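Hypothetical protein Atu0492 (Agrobacterium tumefaciens, PDB 2GMY) is of unknown function but, as a member of the AhpD-like carboxymuconolactone decarboxylase family, may take part in antioxidant defence. Local coordinates at residues A[32-44]-A[59-73]. Residues are numbered along the deposited sequence; the frame is centred on the assembly and turned at random.
Sequences HRFIHLIKLRASI and SRHDGLSEQWINLMS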
loop_
_atom_site.group_PDB
_atom_site.type_symbol
_atom_site.label_atom_id
_atom_site.label_comp_id
_atom_site.label_asym_id
_atom_site.label_seq_id
_atom_site.Cartn_x
_atom_site.Cartn_y
_atom_site.Cartn_z
ATOM N N HIS A 32 0.392 16.604 29.860
ATOM C CA HIS A 32 -0.541 15.485 29.779
ATOM C C HIS A 32 -1.362 15.487 28.488
ATOM O O HIS A 32 -1.671 14.421 27.944
ATOM C CB HIS A 32 -1.426 15.403 31.028
ATOM C CG HIS A 32 -0.662 15.074 32.273
ATOM N ND1 HIS A 32 0.091 13.926 32.399
ATOM C CD2 HIS A 32 -0.519 15.749 33.440
ATOM C CE1 HIS A 32 0.663 13.904 33.591
ATOM N NE2 HIS A 32 0.311 15.000 34.241
ATOM N N ARG A 33 -1.687 16.678 27.991
ATOM C CA ARG A 33 -2.394 16.818 26.721
ATOM C C ARG A 33 -1.637 16.139 25.575
ATOM O O ARG A 33 -2.245 15.479 24.720
ATOM C CB ARG A 33 -2.614 18.290 26.389
ATOM C CG ARG A 33 -3.357 18.463 25.083
ATOM C CD ARG A 33 -3.546 19.908 24.670
ATOM N NE ARG A 33 -2.297 20.637 24.493
ATOM C CZ ARG A 33 -1.822 21.517 25.366
ATOM N NH1 ARG A 33 -2.493 21.763 26.487
ATOM N NH2 ARG A 33 -0.679 22.152 25.124
ATOM N N PHE A 34 -0.316 16.286 25.577
ATOM C CA PHE A 34 0.524 15.685 24.530
ATOM C C PHE A 34 0.609 14.167 24.693
ATOM O O PHE A 34 0.626 13.422 23.700
ATOM C CB PHE A 34 1.922 16.314 24.515
ATOM C CG PHE A 34 1.924 17.801 24.230
ATOM C CD1 PHE A 34 1.024 18.366 23.318
ATOM C CD2 PHE A 34 2.852 18.632 24.853
ATOM C CE1 PHE A 34 1.035 19.748 23.050
ATOM C CE2 PHE A 34 2.868 20.005 24.593
ATOM C CZ PHE A 34 1.954 20.557 23.687
ATOM N N ILE A 35 0.662 13.707 25.943
ATOM C CA ILE A 35 0.653 12.273 26.212
ATOM C C ILE A 35 -0.669 11.660 25.723
ATOM O O ILE A 35 -0.668 10.633 25.034
ATOM C CB ILE A 35 0.924 11.967 27.704
ATOM C CG1 ILE A 35 2.325 12.457 28.085
ATOM C CG2 ILE A 35 0.786 10.459 27.965
ATOM C CD1 ILE A 35 2.650 12.283 29.582
ATOM N N HIS A 36 -1.788 12.306 26.050
ATOM C CA HIS A 36 -3.098 11.853 25.563
ATOM C C HIS A 36 -3.156 11.788 24.040
ATOM O O HIS A 36 -3.637 10.813 23.463
ATOM C CB HIS A 36 -4.204 12.791 26.037
ATOM C CG HIS A 36 -4.411 12.770 27.514
ATOM N ND1 HIS A 36 -4.407 11.603 28.244
ATOM C CD2 HIS A 36 -4.655 13.770 28.395
ATOM C CE1 HIS A 36 -4.634 11.885 29.517
ATOM N NE2 HIS A 36 -4.785 13.192 29.634
ATOM N N LEU A 37 -2.674 12.841 23.403
ATOM C CA LEU A 37 -2.665 12.937 21.943
ATOM C C LEU A 37 -1.851 11.809 21.317
ATOM O O LEU A 37 -2.287 11.171 20.351
ATOM C CB LEU A 37 -2.081 14.298 21.556
ATOM C CG LEU A 37 -1.994 14.616 20.067
ATOM C CD1 LEU A 37 -2.020 16.119 19.893
ATOM C CD2 LEU A 37 -0.750 13.981 19.409
ATOM N N ILE A 38 -0.645 11.596 21.835
ATOM C CA ILE A 38 0.221 10.525 21.332
ATOM C C ILE A 38 -0.477 9.166 21.452
ATOM O O ILE A 38 -0.496 8.377 20.490
ATOM C CB ILE A 38 1.566 10.498 22.104
ATOM C CG1 ILE A 38 2.428 11.692 21.714
ATOM C CG2 ILE A 38 2.283 9.165 21.876
ATOM C CD1 ILE A 38 3.533 11.995 22.749
ATOM N N LYS A 39 -1.048 8.895 22.625
ATOM C CA LYS A 39 -1.657 7.586 22.874
ATOM C C LYS A 39 -2.897 7.363 22.027
ATOM O O LYS A 39 -3.085 6.282 21.460
ATOM C CB LYS A 39 -2.002 7.414 24.350
ATOM C CG LYS A 39 -0.772 7.223 25.228
ATOM C CD LYS A 39 -1.189 7.204 26.690
ATOM C CE LYS A 39 -0.034 6.810 27.562
ATOM N NZ LYS A 39 -0.555 6.347 28.874
ATOM N N LEU A 40 -3.741 8.388 21.928
ATOM C CA LEU A 40 -4.997 8.243 21.190
ATOM C C LEU A 40 -4.714 8.103 19.702
ATOM O O LEU A 40 -5.225 7.187 19.044
ATOM C CB LEU A 40 -5.939 9.420 21.474
ATOM C CG LEU A 40 -7.284 9.402 20.733
ATOM C CD1 LEU A 40 -8.062 8.105 20.980
ATOM C CD2 LEU A 40 -8.089 10.605 21.160
ATOM N N ARG A 41 -3.873 8.980 19.170
ATOM C CA ARG A 41 -3.609 8.941 17.722
ATOM C C ARG A 41 -2.945 7.637 17.273
ATOM O O ARG A 41 -3.402 7.011 16.302
ATOM C CB ARG A 41 -2.791 10.154 17.260
ATOM C CG ARG A 41 -2.473 10.147 15.764
ATOM C CD ARG A 41 -3.719 10.150 14.876
ATOM N NE ARG A 41 -3.289 9.966 13.487
ATOM C CZ ARG A 41 -4.107 9.673 12.484
ATOM N NH1 ARG A 41 -5.424 9.556 12.694
ATOM N NH2 ARG A 41 -3.601 9.508 11.263
ATOM N N ALA A 42 -1.903 7.201 17.990
ATOM C CA ALA A 42 -1.217 5.958 17.623
ATOM C C ALA A 42 -2.176 4.773 17.705
ATOM O O ALA A 42 -2.162 3.883 16.848
ATOM C CB ALA A 42 0.022 5.736 18.493
ATOM N N SER A 43 -3.017 4.774 18.742
ATOM C CA SER A 43 -3.994 3.693 18.903
ATOM C C SER A 43 -4.997 3.625 17.746
ATOM O O SER A 43 -5.351 2.531 17.290
ATOM C CB SER A 43 -4.720 3.826 20.245
ATOM O OG SER A 43 -3.791 3.707 21.310
ATOM N N ILE A 44 -5.438 4.785 17.264
ATOM C CA ILE A 44 -6.325 4.819 16.106
ATOM C C ILE A 44 -5.597 4.222 14.885
ATOM O O ILE A 44 -6.139 3.351 14.181
ATOM C CB ILE A 44 -6.820 6.235 15.824
ATOM C CG1 ILE A 44 -7.775 6.683 16.936
ATOM C CG2 ILE A 44 -7.547 6.301 14.483
ATOM C CD1 ILE A 44 -8.016 8.203 16.968
ATOM N N SER A 59 -8.573 11.250 27.975
ATOM C CA SER A 59 -8.591 12.590 27.377
ATOM C C SER A 59 -9.791 13.381 27.886
ATOM O O SER A 59 -9.669 14.546 28.252
ATOM C CB SER A 59 -8.638 12.498 25.848
ATOM O OG SER A 59 -7.483 11.848 25.361
ATOM N N ARG A 60 -10.941 12.720 27.916
ATOM C CA ARG A 60 -12.180 13.352 28.368
ATOM C C ARG A 60 -12.041 13.781 29.828
ATOM O O ARG A 60 -12.468 14.877 30.216
ATOM C CB ARG A 60 -13.361 12.403 28.204
ATOM C CG ARG A 60 -14.696 13.014 28.672
ATOM C CD ARG A 60 -15.835 12.057 28.414
ATOM N NE ARG A 60 -16.015 11.812 26.982
ATOM C CZ ARG A 60 -16.036 10.615 26.394
ATOM N NH1 ARG A 60 -15.915 9.494 27.095
ATOM N NH2 ARG A 60 -16.195 10.550 25.080
ATOM N N HIS A 61 -11.439 12.913 30.627
ATOM C CA HIS A 61 -11.277 13.195 32.044
ATOM C C HIS A 61 -10.434 14.447 32.305
ATOM O O HIS A 61 -10.703 15.202 33.256
ATOM C CB HIS A 61 -10.661 12.007 32.746
ATOM C CG HIS A 61 -10.596 12.177 34.227
ATOM N ND1 HIS A 61 -11.728 12.217 35.011
ATOM C CD2 HIS A 61 -9.548 12.388 35.058
ATOM C CE1 HIS A 61 -11.376 12.394 36.273
ATOM N NE2 HIS A 61 -10.061 12.509 36.327
ATOM N N ASP A 62 -9.414 14.658 31.473
ATOM C CA ASP A 62 -8.539 15.826 31.606
ATOM C C ASP A 62 -9.084 17.074 30.916
ATOM O O ASP A 62 -8.370 18.069 30.771
ATOM C CB ASP A 62 -7.104 15.497 31.165
ATOM C CG ASP A 62 -6.304 14.806 32.258
ATOM O OD1 ASP A 62 -6.773 14.762 33.423
ATOM O OD2 ASP A 62 -5.194 14.311 31.973
ATOM N N GLY A 63 -10.350 17.011 30.498
ATOM C CA GLY A 63 -11.085 18.176 30.014
ATOM C C GLY A 63 -10.951 18.517 28.537
ATOM O O GLY A 63 -11.414 19.574 28.107
ATOM N N LEU A 64 -10.321 17.633 27.758
ATOM C CA LEU A 64 -10.222 17.826 26.308
ATOM C C LEU A 64 -11.607 17.717 25.676
ATOM O O LEU A 64 -12.453 16.938 26.140
ATOM C CB LEU A 64 -9.211 16.834 25.699
ATOM C CG LEU A 64 -7.785 17.205 26.152
ATOM C CD1 LEU A 64 -6.816 16.038 26.245
ATOM C CD2 LEU A 64 -7.193 18.356 25.308
ATOM N N SER A 65 -11.858 18.513 24.637
ATOM C CA SER A 65 -13.206 18.571 24.056
ATOM C C SER A 65 -13.583 17.299 23.287
ATOM O O SER A 65 -12.715 16.549 22.828
ATOM C CB SER A 65 -13.339 19.788 23.147
ATOM O OG SER A 65 -12.637 19.593 21.930
ATOM N N GLU A 66 -14.878 17.070 23.112
ATOM C CA GLU A 66 -15.306 15.917 22.301
ATOM C C GLU A 66 -14.832 16.060 20.849
ATOM O O GLU A 66 -14.565 15.059 20.185
ATOM C CB GLU A 66 -16.817 15.668 22.386
ATOM C CG GLU A 66 -17.322 15.371 23.810
ATOM C CD GLU A 66 -16.637 14.170 24.458
ATOM O OE1 GLU A 66 -16.431 13.146 23.771
ATOM O OE2 GLU A 66 -16.315 14.238 25.662
ATOM N N GLN A 67 -14.714 17.296 20.370
ATOM C CA GLN A 67 -14.229 17.544 19.019
ATOM C C GLN A 67 -12.758 17.141 18.910
ATOM O O GLN A 67 -12.357 16.450 17.977
ATOM C CB GLN A 67 -14.387 19.018 18.697
ATOM C CG GLN A 67 -14.620 19.308 17.259
ATOM C CD GLN A 67 -15.042 20.743 17.023
ATOM O OE1 GLN A 67 -14.558 21.672 17.687
ATOM N NE2 GLN A 67 -15.938 20.935 16.072
ATOM N N TRP A 68 -11.959 17.575 19.876
ATOM C CA TRP A 68 -10.538 17.220 19.924
ATOM C C TRP A 68 -10.366 15.702 19.896
ATOM O O TRP A 68 -9.480 15.170 19.215
ATOM C CB TRP A 68 -9.937 17.787 21.203
ATOM C CG TRP A 68 -8.443 17.717 21.361
ATOM C CD1 TRP A 68 -7.549 18.710 21.087
ATOM C CD2 TRP A 68 -7.682 16.630 21.906
ATOM N NE1 TRP A 68 -6.274 18.305 21.412
ATOM C CE2 TRP A 68 -6.328 17.035 21.919
ATOM C CE3 TRP A 68 -8.014 15.352 22.385
ATOM C CZ2 TRP A 68 -5.304 16.215 22.393
ATOM C CZ3 TRP A 68 -6.986 14.524 22.857
ATOM C CH2 TRP A 68 -5.647 14.962 22.854
ATOM N N ILE A 69 -11.207 15.013 20.661
ATOM C CA ILE A 69 -11.189 13.542 20.754
ATOM C C ILE A 69 -11.667 12.878 19.453
ATOM O O ILE A 69 -10.971 12.024 18.879
ATOM C CB ILE A 69 -12.063 13.084 21.942
ATOM C CG1 ILE A 69 -11.434 13.534 23.268
ATOM C CG2 ILE A 69 -12.292 11.572 21.917
ATOM C CD1 ILE A 69 -12.367 13.293 24.483
ATOM N N ASN A 70 -12.840 13.278 18.972
ATOM C CA ASN A 70 -13.433 12.634 17.796
ATOM C C ASN A 70 -12.761 12.903 16.467
ATOM O O ASN A 70 -12.850 12.079 15.552
ATOM C CB ASN A 70 -14.903 12.976 17.692
ATOM C CG ASN A 70 -15.719 12.188 18.669
ATOM O OD1 ASN A 70 -16.214 12.730 19.658
ATOM N ND2 ASN A 70 -15.833 10.888 18.426
ATOM N N LEU A 71 -12.087 14.035 16.337
ATOM C CA LEU A 71 -11.480 14.372 15.064
ATOM C C LEU A 71 -10.061 13.838 14.917
ATOM O O LEU A 71 -9.420 14.035 13.904
ATOM C CB LEU A 71 -11.531 15.871 14.816
ATOM C CG LEU A 71 -12.899 16.408 14.384
ATOM C CD1 LEU A 71 -12.899 17.860 14.563
ATOM C CD2 LEU A 71 -13.169 16.077 12.945
ATOM N N MET A 72 -9.592 13.130 15.930
ATOM C CA MET A 72 -8.220 12.685 15.903
ATOM C C MET A 72 -7.962 11.673 14.810
ATOM O O MET A 72 -6.857 11.506 14.370
ATOM C CB MET A 72 -7.775 12.099 17.213
ATOM C CG MET A 72 -6.330 11.869 17.141
ATOM S SD MET A 72 -5.547 13.339 17.737
ATOM C CE MET A 72 -5.363 12.579 19.288
ATOM N N SER A 73 -9.006 10.964 14.423
ATOM C CA SER A 73 -8.878 9.954 13.401
ATOM C C SER A 73 -8.639 10.598 12.041
ATOM O O SER A 73 -8.204 9.944 11.135
ATOM C CB SER A 73 -10.130 9.082 13.356
ATOM O OG SER A 73 -11.245 9.827 12.986
HETATM O O HOH W 1 -6.109 10.211 9.384
#
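His36 and Asp62 make the shortest polar contact between helix 32-44 and the chain of 59-73: His36 NE2 donates to Asp62 OD2 at 2.6 Å, nearly straight at 173°. The oxygen lies in the imidazole plane, whereas the nitrogen meets the carboxylate on its anti side and 29° out of plane. Ser59 CA sits over the centre of one ring face in a CH-pi contact, 4.2 Å from the His36 centroid. Asp62 lies within the Schellman motif that ends helix 49-61, with Leu64 N bonded to Ser59 O, Gly63 N to Arg60 O and Gly63 at positive phi. The hydroxyl of Ser59 pairs with the carbonyl of His55, and Ser65 OG caps the next helix by accepting from Trp68 N.

Between the polar ends the contact is apolar. Trp68, its CG anti to the backbone N (chi1 -171°), brings CZ2 to 3.8 Å from Leu37 CB, while Leu64 CD2 covers one indole face and NE1 is taken by Glu85. Bent at chi2 and chi3, Met72 lays CE between Leu37 and Leu40, 3.9 Å from Leu40 CD2.

At the far end Arg41 NH1 makes weak bonds to Met72 O at 2.9 Å and Ser73 O at 3.2 Å. A water bridges Arg41 NH2 and Ser73 O, and NE is salt-bridged to Asp93. Polar clasps thus bracket an apolar centre where helix 32-45 packs on helices 49-61 and 66-70 of the all-helical AhpD-like fold: Asp62 would probably favour a protonated His36, and Arg41 adds only weak bonds to the carbonyls.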